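PDB 6QW0: RNA-dependent RNA polymerase from Toscana virus, which probably cleaves capped host RNAs, through a manganese-binding endonuclease domain, to release fragments that prime viral transcription. Local coordinates for residues Ala136-Ile147 / Leu165-Val176. Residues are numbered along the deposited sequence; the frame is centred on the assembly and turned at random.
With SO4 (sulfate ion), chain F.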
loop_
_atom_site.group_PDB
_atom_site.type_symbol
_atom_site.label_atom_id
_atom_site.label_comp_id
_atom_site.label_asym_id
_atom_site.label_seq_id
_atom_site.Cartn_x
_atom_site.Cartn_y
_atom_site.Cartn_z
ATOM N N ALA A 136 -11.170 0.333 13.781
ATOM C CA ALA A 136 -10.970 -0.862 12.965
ATOM C C ALA A 136 -12.149 -1.102 12.030
ATOM O O ALA A 136 -11.963 -1.534 10.886
ATOM C CB ALA A 136 -10.727 -2.078 13.860
ATOM N N ASN A 137 -13.376 -0.834 12.494
ATOM C CA ASN A 137 -14.523 -0.927 11.595
ATOM C C ASN A 137 -14.387 0.057 10.440
ATOM O O ASN A 137 -14.753 -0.253 9.300
ATOM C CB ASN A 137 -15.828 -0.682 12.361
ATOM C CG ASN A 137 -16.240 -1.875 13.212
ATOM O OD1 ASN A 137 -15.920 -3.021 12.895
ATOM N ND2 ASN A 137 -16.954 -1.606 14.305
ATOM N N SER A 138 -13.854 1.251 10.709
ATOM C CA SER A 138 -13.622 2.196 9.624
ATOM C C SER A 138 -12.589 1.655 8.641
ATOM O O SER A 138 -12.715 1.852 7.425
ATOM C CB SER A 138 -13.173 3.545 10.186
ATOM O OG SER A 138 -13.112 4.516 9.155
ATOM N N ALA A 139 -11.555 0.976 9.156
ATOM C CA ALA A 139 -10.538 0.392 8.284
ATOM C C ALA A 139 -11.123 -0.711 7.417
ATOM O O ALA A 139 -10.755 -0.841 6.244
ATOM C CB ALA A 139 -9.376 -0.155 9.110
ATOM N N ASP A 140 -12.019 -1.528 7.975
ATOM C CA ASP A 140 -12.649 -2.557 7.150
ATOM C C ASP A 140 -13.490 -1.933 6.044
ATOM O O ASP A 140 -13.452 -2.391 4.898
ATOM C CB ASP A 140 -13.497 -3.500 7.994
ATOM C CG ASP A 140 -14.244 -4.510 7.135
ATOM O OD1 ASP A 140 -13.704 -5.611 6.887
ATOM O OD2 ASP A 140 -15.352 -4.183 6.665
ATOM N N LEU A 141 -14.230 -0.863 6.350
ATOM C CA LEU A 141 -14.993 -0.190 5.304
ATOM C C LEU A 141 -14.071 0.393 4.242
ATOM O O LEU A 141 -14.365 0.326 3.044
ATOM C CB LEU A 141 -15.876 0.904 5.908
ATOM C CG LEU A 141 -16.696 1.762 4.942
ATOM C CD1 LEU A 141 -17.635 0.909 4.096
ATOM C CD2 LEU A 141 -17.483 2.807 5.723
ATOM N N ALA A 142 -12.947 0.966 4.661
ATOM C CA ALA A 142 -12.011 1.536 3.698
ATOM C C ALA A 142 -11.447 0.459 2.779
ATOM O O ALA A 142 -11.320 0.673 1.569
ATOM C CB ALA A 142 -10.891 2.267 4.436
ATOM N N ALA A 143 -11.092 -0.702 3.344
ATOM C CA ALA A 143 -10.617 -1.818 2.524
ATOM C C ALA A 143 -11.675 -2.260 1.522
ATOM O O ALA A 143 -11.373 -2.504 0.350
ATOM C CB ALA A 143 -10.207 -2.992 3.417
ATOM N N ARG A 144 -12.926 -2.371 1.962
ATOM C CA ARG A 144 -13.969 -2.800 1.038
ATOM C C ARG A 144 -14.250 -1.750 -0.025
ATOM O O ARG A 144 -14.581 -2.099 -1.164
ATOM C CB ARG A 144 -15.227 -3.169 1.821
ATOM C CG ARG A 144 -14.927 -4.315 2.748
ATOM C CD ARG A 144 -16.119 -4.893 3.435
ATOM N NE ARG A 144 -15.677 -5.740 4.535
ATOM C CZ ARG A 144 -15.307 -7.011 4.412
ATOM N NH1 ARG A 144 -15.325 -7.609 3.224
ATOM N NH2 ARG A 144 -14.921 -7.684 5.484
ATOM N N ASN A 145 -14.099 -0.468 0.309
ATOM C CA ASN A 145 -14.255 0.564 -0.708
ATOM C C ASN A 145 -13.182 0.441 -1.786
ATOM O O ASN A 145 -13.465 0.639 -2.971
ATOM C CB ASN A 145 -14.235 1.952 -0.061
ATOM C CG ASN A 145 -15.517 2.251 0.704
ATOM O OD1 ASN A 145 -16.557 1.642 0.449
ATOM N ND2 ASN A 145 -15.448 3.189 1.643
ATOM N N LYS A 146 -11.949 0.094 -1.403
ATOM C CA LYS A 146 -10.909 -0.061 -2.421
ATOM C C LYS A 146 -11.137 -1.314 -3.264
ATOM O O LYS A 146 -10.845 -1.303 -4.468
ATOM C CB LYS A 146 -9.521 -0.095 -1.785
ATOM C CG LYS A 146 -9.090 1.216 -1.169
ATOM C CD LYS A 146 -9.164 2.359 -2.155
ATOM C CE LYS A 146 -8.544 3.628 -1.562
ATOM N NZ LYS A 146 -8.657 4.780 -2.518
ATOM N N ILE A 147 -11.648 -2.397 -2.664
ATOM C CA ILE A 147 -12.032 -3.553 -3.475
ATOM C C ILE A 147 -13.085 -3.144 -4.492
ATOM O O ILE A 147 -12.964 -3.432 -5.688
ATOM C CB ILE A 147 -12.523 -4.711 -2.588
ATOM C CG1 ILE A 147 -11.366 -5.290 -1.782
ATOM C CG2 ILE A 147 -13.168 -5.800 -3.449
ATOM C CD1 ILE A 147 -11.792 -6.336 -0.793
ATOM N N LEU A 165 -5.983 -9.759 -5.973
ATOM C CA LEU A 165 -6.191 -8.382 -5.528
ATOM C C LEU A 165 -5.972 -8.309 -4.022
ATOM O O LEU A 165 -6.691 -8.964 -3.260
ATOM C CB LEU A 165 -7.598 -7.892 -5.875
ATOM C CG LEU A 165 -8.027 -6.524 -5.335
ATOM C CD1 LEU A 165 -7.111 -5.409 -5.842
ATOM C CD2 LEU A 165 -9.480 -6.238 -5.728
ATOM N N TYR A 166 -5.006 -7.491 -3.596
ATOM C CA TYR A 166 -4.648 -7.369 -2.185
ATOM C C TYR A 166 -4.852 -5.935 -1.717
ATOM O O TYR A 166 -4.583 -4.985 -2.460
ATOM C CB TYR A 166 -3.191 -7.780 -1.933
ATOM C CG TYR A 166 -2.939 -9.268 -1.992
ATOM C CD1 TYR A 166 -3.421 -10.118 -0.989
ATOM C CD2 TYR A 166 -2.235 -9.829 -3.066
ATOM C CE1 TYR A 166 -3.184 -11.482 -1.032
ATOM C CE2 TYR A 166 -2.000 -11.192 -3.127
ATOM C CZ TYR A 166 -2.490 -12.015 -2.120
ATOM O OH TYR A 166 -2.254 -13.370 -2.163
ATOM N N ILE A 167 -5.289 -5.790 -0.464
ATOM C CA ILE A 167 -5.571 -4.491 0.148
ATOM C C ILE A 167 -4.842 -4.417 1.475
ATOM O O ILE A 167 -4.796 -5.411 2.203
ATOM C CB ILE A 167 -7.079 -4.287 0.407
ATOM C CG1 ILE A 167 -7.909 -4.618 -0.839
ATOM C CG2 ILE A 167 -7.351 -2.877 0.907
ATOM C CD1 ILE A 167 -7.743 -3.654 -1.999
ATOM N N ILE A 168 -4.289 -3.246 1.797
ATOM C CA ILE A 168 -3.840 -2.940 3.158
ATOM C C ILE A 168 -4.518 -1.646 3.597
ATOM O O ILE A 168 -4.277 -0.589 2.998
ATOM C CB ILE A 168 -2.309 -2.786 3.266
ATOM C CG1 ILE A 168 -1.586 -3.959 2.598
ATOM C CG2 ILE A 168 -1.901 -2.685 4.727
ATOM C CD1 ILE A 168 -0.063 -3.794 2.574
ATOM N N ALA A 169 -5.337 -1.721 4.653
ATOM C CA ALA A 169 -5.994 -0.549 5.241
ATOM C C ALA A 169 -5.481 -0.344 6.663
ATOM O O ALA A 169 -5.660 -1.219 7.514
ATOM C CB ALA A 169 -7.516 -0.724 5.260
ATOM N N VAL A 170 -4.840 0.812 6.931
ATOM C CA VAL A 170 -4.245 1.065 8.244
ATOM C C VAL A 170 -5.157 1.971 9.061
ATOM O O VAL A 170 -5.806 2.876 8.523
ATOM C CB VAL A 170 -2.831 1.675 8.112
ATOM C CG1 VAL A 170 -2.896 3.036 7.452
ATOM C CG2 VAL A 170 -2.150 1.757 9.481
ATOM N N HIS A 171 -5.228 1.703 10.365
ATOM C CA HIS A 171 -5.813 2.612 11.341
ATOM C C HIS A 171 -4.838 2.747 12.510
ATOM O O HIS A 171 -3.787 2.104 12.551
ATOM C CB HIS A 171 -7.209 2.139 11.783
ATOM C CG HIS A 171 -7.225 0.786 12.422
ATOM N ND1 HIS A 171 -7.252 0.609 13.790
ATOM C CD2 HIS A 171 -7.236 -0.458 11.881
ATOM C CE1 HIS A 171 -7.263 -0.683 14.066
ATOM N NE2 HIS A 171 -7.256 -1.352 12.924
ATOM N N PHE A 172 -5.187 3.601 13.481
ATOM C CA PHE A 172 -4.241 3.920 14.544
ATOM C C PHE A 172 -3.817 2.688 15.335
ATOM O O PHE A 172 -2.697 2.641 15.858
ATOM C CB PHE A 172 -4.849 4.969 15.478
ATOM C CG PHE A 172 -3.856 5.552 16.457
ATOM C CD1 PHE A 172 -3.105 6.664 16.111
ATOM C CD2 PHE A 172 -3.668 4.978 17.710
ATOM C CE1 PHE A 172 -2.185 7.206 17.001
ATOM C CE2 PHE A 172 -2.747 5.512 18.608
ATOM C CZ PHE A 172 -2.002 6.624 18.244
ATOM N N ASN A 173 -4.680 1.670 15.418
ATOM C CA ASN A 173 -4.405 0.508 16.255
ATOM C C ASN A 173 -4.286 -0.792 15.465
ATOM O O ASN A 173 -4.360 -1.866 16.053
ATOM C CB ASN A 173 -5.485 0.367 17.330
ATOM C CG ASN A 173 -5.425 1.478 18.357
ATOM O OD1 ASN A 173 -4.388 1.709 18.965
ATOM N ND2 ASN A 173 -6.535 2.177 18.537
ATOM N N GLY A 174 -4.095 -0.740 14.152
ATOM C CA GLY A 174 -3.931 -2.008 13.463
ATOM C C GLY A 174 -4.085 -1.856 11.961
ATOM O O GLY A 174 -4.015 -0.760 11.424
ATOM N N VAL A 175 -4.313 -2.997 11.313
ATOM C CA VAL A 175 -4.374 -3.106 9.863
ATOM C C VAL A 175 -5.473 -4.088 9.509
ATOM O O VAL A 175 -5.623 -5.114 10.175
ATOM C CB VAL A 175 -3.015 -3.587 9.302
ATOM C CG1 VAL A 175 -3.144 -4.070 7.880
ATOM C CG2 VAL A 175 -1.962 -2.486 9.410
ATOM N N VAL A 176 -6.248 -3.774 8.471
ATOM C CA VAL A 176 -7.124 -4.745 7.824
ATOM C C VAL A 176 -6.506 -5.070 6.474
ATOM O O VAL A 176 -6.293 -4.170 5.654
ATOM C CB VAL A 176 -8.553 -4.214 7.669
ATOM C CG1 VAL A 176 -9.417 -5.245 6.950
ATOM C CG2 VAL A 176 -9.133 -3.901 9.048
HETATM S S SO4 F . -10.324 -0.073 17.720
HETATM O O1 SO4 F . -9.398 0.982 17.312
HETATM O O2 SO4 F . -9.565 -1.257 18.113
HETATM O O3 SO4 F . -11.205 -0.406 16.609
HETATM O O4 SO4 F . -11.123 0.406 18.847
#
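Ala136 CA sits over the face of the His171 imidazole, 3.8 Å from the ring centroid and only 10° off the ring normal, a CH-pi contact. Gly174 N sits above the opposite face, toward the rim, so the ring is held between the helix start and its own hairpin. With CG between the backbone N and the carbonyl carbon (chi1 60°), the ring comes to lie over Gly174 N. Ala139 CB approaches the same ring obliquely, 3.5 Å from CD2. It also meets Val176 CG2. One turn on, Ala143 CB rests on Ile167 CG2 at 3.8 Å and on Ala169 CB. At the C-terminal end of 136-147, the side chains of Ile147 and Ile167 cross at an angle, their CG1 atoms 3.6 Å apart.

The axes of 136-147 and 165-171 approach to 7.6 Å at 152°, nearly antiparallel, a closeness consistent with Ala139, Ala143 and Ala169. Paired backbone hydrogen bonds between Ala169 and Val176 join the two strands, so both meet the same helix face. Arg144 NE forms a salt bridge with Asp140 OD2 at 2.7 Å. A sulfate, probably from the crystallisation liquor, accepts a hydrogen bond from Ala136 N and a weak one from Asn173 ND2.

The contact joins elements of the beta-alpha-beta unit 124-131, 136-157 and 163-171 in a PDDEXK-clan domain. Lys146 CB packs on Ile167 CD1; beyond it the chain turns off to touch Glu128, a manganese ligand. The shared face is thus apolar and CH-pi, with polar groups at its margins.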